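Local coordinates for protein magnesium transporter (Enterococcus faecalis, PDB 2OUX) that probably transports magnesium ions across the cell membrane, this chain being its cytosolic part, with an N domain and two CBS domains, at residues A[96-101]-A[144-149]; A[76-81]-A[106-111]; A[152-157]-A[201-206]. All blocks are in the same frame, centred on the assembly; numbering follows the deposited sequence.

Interaction 1. Residues A[96-101]-A[144-149]. With MG (magnesium ion), chain F.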
# COMPACT_ATOMS: atom_id res chain seq x y z
N MSE A 96 -17.09 4.45 11.44
CA MSE A 96 -16.06 3.48 11.06
C MSE A 96 -16.12 3.30 9.56
O MSE A 96 -17.08 3.72 8.91
CB MSE A 96 -16.33 2.12 11.72
CG MSE A 96 -16.23 2.08 13.24
SE MSE A 96 -16.87 0.40 14.02
CE MSE A 96 -15.55 -0.82 13.30
N TYR A 97 -15.09 2.68 8.99
CA TYR A 97 -15.13 2.40 7.56
C TYR A 97 -16.16 1.29 7.42
O TYR A 97 -16.20 0.36 8.23
CB TYR A 97 -13.77 1.94 7.04
CG TYR A 97 -12.82 3.09 6.92
CD1 TYR A 97 -13.04 4.10 5.99
CD2 TYR A 97 -11.73 3.21 7.78
CE1 TYR A 97 -12.20 5.21 5.91
CE2 TYR A 97 -10.88 4.32 7.72
CZ TYR A 97 -11.12 5.31 6.78
OH TYR A 97 -10.31 6.41 6.72
N THR A 98 -17.01 1.41 6.41
CA THR A 98 -18.06 0.44 6.18
C THR A 98 -17.66 -1.03 6.30
O THR A 98 -18.33 -1.80 6.96
CB THR A 98 -18.70 0.69 4.83
OG1 THR A 98 -19.02 2.09 4.72
CG2 THR A 98 -19.98 -0.15 4.69
N ASP A 99 -16.56 -1.43 5.67
CA ASP A 99 -16.19 -2.83 5.77
C ASP A 99 -16.05 -3.25 7.23
O ASP A 99 -16.51 -4.32 7.62
CB ASP A 99 -14.90 -3.10 4.99
CG ASP A 99 -13.71 -2.32 5.52
OD1 ASP A 99 -13.88 -1.36 6.30
OD2 ASP A 99 -12.60 -2.70 5.13
N ASN A 100 -15.43 -2.39 8.03
CA ASN A 100 -15.24 -2.69 9.44
C ASN A 100 -16.55 -2.64 10.21
O ASN A 100 -16.74 -3.42 11.15
CB ASN A 100 -14.25 -1.71 10.07
CG ASN A 100 -12.87 -1.79 9.44
OD1 ASN A 100 -12.39 -2.88 9.11
ND2 ASN A 100 -12.22 -0.64 9.28
N ALA A 101 -17.44 -1.74 9.83
CA ALA A 101 -18.72 -1.64 10.51
C ALA A 101 -19.52 -2.93 10.28
O ALA A 101 -20.00 -3.55 11.24
CB ALA A 101 -19.50 -0.44 10.01
N THR A 144 -14.69 -2.04 0.71
CA THR A 144 -15.24 -0.92 1.46
C THR A 144 -15.59 0.19 0.48
O THR A 144 -15.05 0.24 -0.63
CB THR A 144 -14.29 -0.43 2.57
OG1 THR A 144 -15.05 0.28 3.55
CG2 THR A 144 -13.20 0.48 2.00
N THR A 145 -16.48 1.07 0.89
CA THR A 145 -16.99 2.12 0.01
C THR A 145 -16.28 3.47 -0.06
O THR A 145 -16.56 4.26 -0.96
CB THR A 145 -18.45 2.41 0.38
OG1 THR A 145 -18.52 2.78 1.76
CG2 THR A 145 -19.31 1.16 0.15
N GLU A 146 -15.38 3.75 0.86
CA GLU A 146 -14.74 5.05 0.86
C GLU A 146 -13.55 5.20 -0.09
O GLU A 146 -12.40 5.24 0.34
CB GLU A 146 -14.35 5.41 2.28
CG GLU A 146 -15.53 5.35 3.26
CD GLU A 146 -15.86 3.93 3.72
OE1 GLU A 146 -15.10 3.00 3.38
OE2 GLU A 146 -16.87 3.73 4.42
N PHE A 147 -13.84 5.28 -1.39
CA PHE A 147 -12.82 5.42 -2.43
C PHE A 147 -13.01 6.76 -3.15
O PHE A 147 -14.07 7.40 -3.04
CB PHE A 147 -12.94 4.28 -3.45
CG PHE A 147 -14.29 4.20 -4.12
CD1 PHE A 147 -14.67 5.12 -5.09
CD2 PHE A 147 -15.21 3.21 -3.75
CE1 PHE A 147 -15.94 5.08 -5.67
CE2 PHE A 147 -16.48 3.16 -4.33
CZ PHE A 147 -16.85 4.10 -5.29
N VAL A 148 -11.99 7.18 -3.89
CA VAL A 148 -12.07 8.44 -4.62
C VAL A 148 -12.34 8.22 -6.10
O VAL A 148 -11.60 7.52 -6.78
CB VAL A 148 -10.75 9.25 -4.50
CG1 VAL A 148 -10.90 10.58 -5.22
CG2 VAL A 148 -10.40 9.45 -3.05
N SER A 149 -13.40 8.83 -6.60
CA SER A 149 -13.72 8.71 -8.02
C SER A 149 -13.96 10.09 -8.63
O SER A 149 -14.50 10.98 -7.98
CB SER A 149 -14.94 7.81 -8.21
OG SER A 149 -16.00 8.21 -7.36
MG MG F . -10.57 -2.15 5.14
O HOH W 1 -11.35 -0.25 6.23
O HOH W 2 -10.31 -2.95 7.42
O HOH W 3 -10.74 -1.21 3.10
O HOH W 4 -8.67 -1.31 5.50

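Interaction 2. Residues A[76-81]-A[106-111]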
# COMPACT_ATOMS: atom_id res chain seq x y z
N ASN A 76 -14.65 -9.84 22.93
CA ASN A 76 -15.05 -9.05 24.08
C ASN A 76 -15.86 -7.92 23.49
O ASN A 76 -16.20 -6.95 24.19
CB ASN A 76 -13.87 -8.51 24.90
CG ASN A 76 -14.33 -7.93 26.24
OD1 ASN A 76 -14.84 -8.66 27.10
ND2 ASN A 76 -14.19 -6.62 26.41
N MSE A 77 -16.19 -8.04 22.19
CA MSE A 77 -17.02 -7.03 21.54
C MSE A 77 -18.32 -7.26 22.27
O MSE A 77 -18.30 -7.62 23.45
CB MSE A 77 -17.22 -7.27 20.03
CG MSE A 77 -15.96 -7.14 19.15
SE MSE A 77 -15.23 -5.35 18.95
CE MSE A 77 -13.47 -5.75 19.62
N LYS A 78 -19.44 -7.08 21.60
CA LYS A 78 -20.71 -7.27 22.28
C LYS A 78 -20.79 -6.35 23.50
O LYS A 78 -21.55 -5.38 23.50
CB LYS A 78 -20.86 -8.74 22.71
CG LYS A 78 -21.10 -9.72 21.57
CD LYS A 78 -21.40 -11.13 22.07
CE LYS A 78 -21.61 -12.08 20.89
NZ LYS A 78 -21.87 -13.47 21.33
N ASP A 79 -20.03 -6.66 24.55
CA ASP A 79 -20.04 -5.83 25.74
C ASP A 79 -19.26 -4.52 25.62
O ASP A 79 -19.55 -3.58 26.37
CB ASP A 79 -19.59 -6.60 27.00
CG ASP A 79 -18.66 -7.74 26.69
OD1 ASP A 79 -17.70 -7.53 25.93
OD2 ASP A 79 -18.87 -8.84 27.25
N TYR A 80 -18.28 -4.42 24.72
CA TYR A 80 -17.58 -3.14 24.57
C TYR A 80 -18.70 -2.20 24.14
O TYR A 80 -18.87 -1.11 24.70
CB TYR A 80 -16.54 -3.14 23.45
CG TYR A 80 -15.18 -3.69 23.80
CD1 TYR A 80 -14.60 -3.45 25.05
CD2 TYR A 80 -14.45 -4.43 22.87
CE1 TYR A 80 -13.33 -3.93 25.36
CE2 TYR A 80 -13.18 -4.91 23.17
CZ TYR A 80 -12.62 -4.66 24.41
OH TYR A 80 -11.36 -5.13 24.70
N LEU A 81 -19.46 -2.64 23.15
CA LEU A 81 -20.57 -1.85 22.64
C LEU A 81 -21.71 -1.71 23.64
O LEU A 81 -22.33 -0.66 23.74
CB LEU A 81 -21.10 -2.48 21.34
CG LEU A 81 -20.12 -2.70 20.18
CD1 LEU A 81 -20.90 -2.58 18.88
CD2 LEU A 81 -19.00 -1.66 20.21
N ASN A 106 -21.94 -8.06 12.18
CA ASN A 106 -22.11 -9.49 11.99
C ASN A 106 -21.56 -10.31 13.15
O ASN A 106 -21.75 -11.52 13.21
CB ASN A 106 -21.47 -9.95 10.68
CG ASN A 106 -22.15 -9.36 9.48
OD1 ASN A 106 -23.37 -9.30 9.43
ND2 ASN A 106 -21.38 -8.93 8.50
N MSE A 107 -20.88 -9.64 14.08
CA MSE A 107 -20.32 -10.32 15.24
C MSE A 107 -21.24 -10.22 16.45
O MSE A 107 -21.33 -11.14 17.25
CB MSE A 107 -18.95 -9.74 15.59
CG MSE A 107 -17.84 -10.20 14.67
SE MSE A 107 -17.53 -12.12 14.77
CE MSE A 107 -18.86 -12.74 13.51
N LEU A 108 -21.92 -9.09 16.57
CA LEU A 108 -22.84 -8.89 17.68
C LEU A 108 -24.00 -9.86 17.53
O LEU A 108 -24.23 -10.40 16.45
CB LEU A 108 -23.37 -7.46 17.66
CG LEU A 108 -22.34 -6.33 17.65
CD1 LEU A 108 -23.05 -4.99 17.54
CD2 LEU A 108 -21.48 -6.39 18.91
N ASP A 109 -24.73 -10.07 18.62
CA ASP A 109 -25.89 -10.96 18.61
C ASP A 109 -26.93 -10.37 17.66
O ASP A 109 -27.00 -9.16 17.48
CB ASP A 109 -26.46 -11.09 20.03
CG ASP A 109 -25.52 -11.85 20.96
OD1 ASP A 109 -25.73 -11.81 22.19
OD2 ASP A 109 -24.57 -12.49 20.46
N LYS A 110 -27.74 -11.23 17.05
CA LYS A 110 -28.76 -10.78 16.11
C LYS A 110 -29.60 -9.61 16.63
O LYS A 110 -30.08 -8.80 15.84
CB LYS A 110 -29.67 -11.94 15.72
CG LYS A 110 -28.94 -13.12 15.07
CD LYS A 110 -28.14 -12.70 13.83
CE LYS A 110 -29.04 -12.18 12.70
NZ LYS A 110 -28.26 -11.80 11.49
N SER A 111 -29.76 -9.52 17.95
CA SER A 111 -30.53 -8.44 18.57
C SER A 111 -29.81 -7.09 18.52
O SER A 111 -30.34 -6.11 18.00
CB SER A 111 -30.87 -8.78 20.03
OG SER A 111 -31.77 -9.86 20.11

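Interaction 3. Residues A[152-157]-A[201-206]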
# COMPACT_ATOMS: atom_id res chain seq x y z
N ALA A 152 -13.59 11.91 -16.24
CA ALA A 152 -12.49 12.13 -17.17
C ALA A 152 -12.24 13.57 -17.63
O ALA A 152 -11.12 14.07 -17.52
CB ALA A 152 -12.67 11.24 -18.39
N ASN A 153 -13.27 14.24 -18.15
CA ASN A 153 -13.14 15.61 -18.66
C ASN A 153 -12.96 16.66 -17.58
O ASN A 153 -13.65 17.67 -17.54
CB ASN A 153 -14.35 15.96 -19.54
CG ASN A 153 -14.22 17.33 -20.20
OD1 ASN A 153 -14.83 18.31 -19.75
ND2 ASN A 153 -13.42 17.41 -21.26
N GLN A 154 -12.01 16.41 -16.70
CA GLN A 154 -11.70 17.30 -15.60
C GLN A 154 -10.19 17.51 -15.62
O GLN A 154 -9.46 16.71 -16.20
CB GLN A 154 -12.16 16.64 -14.30
CG GLN A 154 -11.63 17.23 -13.03
CD GLN A 154 -12.28 16.59 -11.82
OE1 GLN A 154 -12.49 15.38 -11.78
NE2 GLN A 154 -12.60 17.39 -10.82
N THR A 155 -9.72 18.59 -15.01
CA THR A 155 -8.30 18.88 -14.97
C THR A 155 -7.69 18.31 -13.69
O THR A 155 -8.41 18.02 -12.73
CB THR A 155 -8.04 20.37 -14.96
OG1 THR A 155 -8.70 20.94 -13.82
CG2 THR A 155 -8.57 21.02 -16.23
N VAL A 156 -6.37 18.17 -13.66
CA VAL A 156 -5.70 17.64 -12.48
C VAL A 156 -5.90 18.65 -11.35
O VAL A 156 -6.07 18.29 -10.18
CB VAL A 156 -4.18 17.41 -12.71
CG1 VAL A 156 -3.95 16.73 -14.05
CG2 VAL A 156 -3.44 18.71 -12.62
N ARG A 157 -5.90 19.93 -11.71
CA ARG A 157 -6.11 20.99 -10.74
C ARG A 157 -7.42 20.73 -10.00
O ARG A 157 -7.51 20.90 -8.79
CB ARG A 157 -6.17 22.34 -11.45
CG ARG A 157 -6.60 23.51 -10.57
CD ARG A 157 -6.67 24.79 -11.40
NE ARG A 157 -7.52 24.62 -12.58
CZ ARG A 157 -8.84 24.40 -12.53
NH1 ARG A 157 -9.47 24.35 -11.36
NH2 ARG A 157 -9.53 24.23 -13.65
N THR A 201 -3.58 20.06 -17.34
CA THR A 201 -3.75 18.80 -18.05
C THR A 201 -5.11 18.15 -17.74
O THR A 201 -5.61 18.21 -16.61
CB THR A 201 -2.65 17.81 -17.69
OG1 THR A 201 -1.37 18.44 -17.87
CG2 THR A 201 -2.73 16.57 -18.57
N LEU A 202 -5.71 17.52 -18.75
CA LEU A 202 -6.99 16.86 -18.57
C LEU A 202 -6.83 15.42 -18.12
O LEU A 202 -6.12 14.63 -18.74
CB LEU A 202 -7.80 16.91 -19.86
CG LEU A 202 -8.84 18.04 -19.98
CD1 LEU A 202 -8.19 19.37 -19.66
CD2 LEU A 202 -9.42 18.05 -21.39
N ILE A 203 -7.51 15.08 -17.02
CA ILE A 203 -7.46 13.74 -16.45
C ILE A 203 -7.57 12.70 -17.56
O ILE A 203 -6.84 11.71 -17.57
CB ILE A 203 -8.62 13.53 -15.42
CG1 ILE A 203 -8.37 14.37 -14.17
CG2 ILE A 203 -8.79 12.04 -15.11
CD1 ILE A 203 -7.09 14.00 -13.44
N ALA A 204 -8.49 12.94 -18.50
CA ALA A 204 -8.72 12.02 -19.61
C ALA A 204 -7.48 11.80 -20.47
O ALA A 204 -7.38 10.78 -21.16
CB ALA A 204 -9.86 12.55 -20.48
N ASP A 205 -6.54 12.73 -20.42
CA ASP A 205 -5.33 12.60 -21.22
C ASP A 205 -4.20 11.84 -20.54
O ASP A 205 -3.29 11.38 -21.22
CB ASP A 205 -4.84 13.98 -21.66
CG ASP A 205 -5.67 14.55 -22.80
OD1 ASP A 205 -6.07 13.76 -23.68
OD2 ASP A 205 -5.92 15.78 -22.82
N ILE A 206 -4.26 11.71 -19.22
CA ILE A 206 -3.20 11.01 -18.51
C ILE A 206 -3.67 9.77 -17.75
O ILE A 206 -2.84 9.06 -17.17
CB ILE A 206 -2.48 11.95 -17.53
CG1 ILE A 206 -3.50 12.67 -16.65
CG2 ILE A 206 -1.62 12.95 -18.31
CD1 ILE A 206 -2.88 13.41 -15.49

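Interaction 1. Residues A[96-101]-A[144-149]
Thr98 holds OG1 beside its own backbone N (chi1 -49°), and Glu146 bends at chi2 (80°) to bring its carboxylate to both atoms. One oxygen, Glu146 OE2, therefore takes two hydrogen bonds from one residue. Thr98 OG1 donates to Glu146 OE2 at 2.7 Å. Thr98 N reaches the same Glu146 OE2 at 3.1 Å in a nearly straight bond (175°). Both arrive on the syn side, tilted from the carboxylate plane towards opposite faces. The other oxygen is used as well: Thr144 OG1 donates to the syn lone pair of Glu146 OE1 at 2.7 Å. Thr144 OG1 in turn accepts from Asp99 N at 3.1 Å. The hydroxyl is thus a relay between the carboxylate and the first turn of helix 98-107. Tyr97, at the N-cap position, meets the glutamate with its ring edge, CD1 lying 3.5 Å from Glu146 OE1. The negative carboxylate at this helix start is probably favoured by the helix dipole.

The side chain of Asp99 passes Thr144 and reaches the metal. Its OD2 binds the magnesium ion at 2.1 Å, while its OD1 accepts from metal-bound water 1 at 2.8 Å. Four waters and Asp252 complete six ligands. Helix 122-131 packs on Thr98 and Thr145 through Leu131. The contact joins the N domain to the first CBS domain, beside a magnesium site shared with the second. Such interdomain sites are characteristic of the cytosolic part of MgtE, consistent with its sensing of magnesium.

Interaction 2. Residues A[76-81]-A[106-111]
Lys78 NZ and Asp109 OD2 form a salt bridge at 3.0 Å, though as a hydrogen bond it is weak. The lysine is extended beyond CG, and the two side chains meet at about a right angle. Asp109 OD2 also lies 3.0 Å from Lys78 CE. The oxygen therefore sits abreast of the CE-NZ bond and does not lie beyond its end, which explains the poor bond geometry. On the way, Lys78 CE passes Met107 O at 3.8 Å. Asp109 is at the surface, so solvent probably weakens the attraction further.

Beneath the charged pair lies an apolar layer. The contact belongs to the all-helical N domain of MgtE. Here the start of helix 79-83 rests on the short link between helix 98-107 and helix 110-118. Leu108, in that link, holds its CG beside its backbone N (chi1 -55°), which points the branched end at the segment 76-81. The two methyls there meet different targets. CD2 lies against the backbone of Lys78, 3.4 Å from Lys78 N. CD1 meets Leu81 CD1 at 3.5 Å, closer than usual for two methyls. These two leucines also cross at about a right angle, and Tyr116 of helix 110-118 touches both.

Met77, a selenomethionine, gives only its CB end to Leu108. The rest of its side chain leads away, and it packs on Leu104 and Ile70. Lys78 occupies the N-cap position of helix 79-83, and its carbonyl oxygen accepts a hydrogen bond from Gln112 NE2. Met107, also a selenomethionine, has its side chain about 4 Å from that of Glu72, a magnesium-binding residue.

Interaction 3. Residues A[152-157]-A[201-206]
Thr155 and Leu202 face each other as a non-hydrogen-bonded antiparallel pair, the single beta bridge of this contact. Their side chains cross obliquely, with Thr155 CG2 lying 3.8 Å from Leu202 CD1. Asn153 lies alongside Leu202 and points the same way. Its ND2 lies near Leu202 CD2, at 4.1 Å. The hydroxyl of Thr155 is turned to its own helix. With chi1 at 59°, OG1 is tucked back over the main chain, where it caps Ser158 N at the start of helix 156-166.

Val156 and Ile206 meet at about a right angle, Val156 CG1 touching Ile206 CD1 at 3.8 Å. Ile203 points into the opposite segment. Its CG1 lies 3.3 Å from Gln154 O, and its CD1 comes near Val156. Leu194 of helix 191-194 touches both Val156 and Ile203, and Val178 of strand 175-179 touches Ile203. At the other end, Ala152 CB meets Ala204 CB at 3.7 Å.

The backbones tie these groups together. Ile203 N donates to Gln154 O at 2.7 Å, nearly along the C=O axis (168°). Val156 N donates to Thr201 O at 3.0 Å with the same end-on approach. Ala204 N adds a weak bond to Ala152 O. Leu202 CA also makes a C-H...O contact with Gln154 O, and Thr155 CA one with Thr201 O. The bridge joins the two ends of the first CBS repeat. The hydrogen bonds across it are all main chain and the side-chain contacts mostly apolar, so the pairing probably depends little on side-chain polarity.

In the fold
Interactions 1 and 2 both use helix 98-107, interaction 1 at its start and interaction 2 at its end, with centres about 21 Å apart. Interaction 1 lies near the centre of the chain and joins two domains. It is polar, built on a carboxylate and hydroxyls, with a magnesium ion bound beside it. Interaction 2 stays within the N domain; a leucine pair is buried there under a salt bridge at the surface. Interaction 3 is a surface contact of the first CBS domain, held by main-chain bonds. Its segment 152-157 follows closely after 144-149 in sequence. Interactions 2 and 3 lie on opposite sides of the chain's centre, about 46 Å apart between centres.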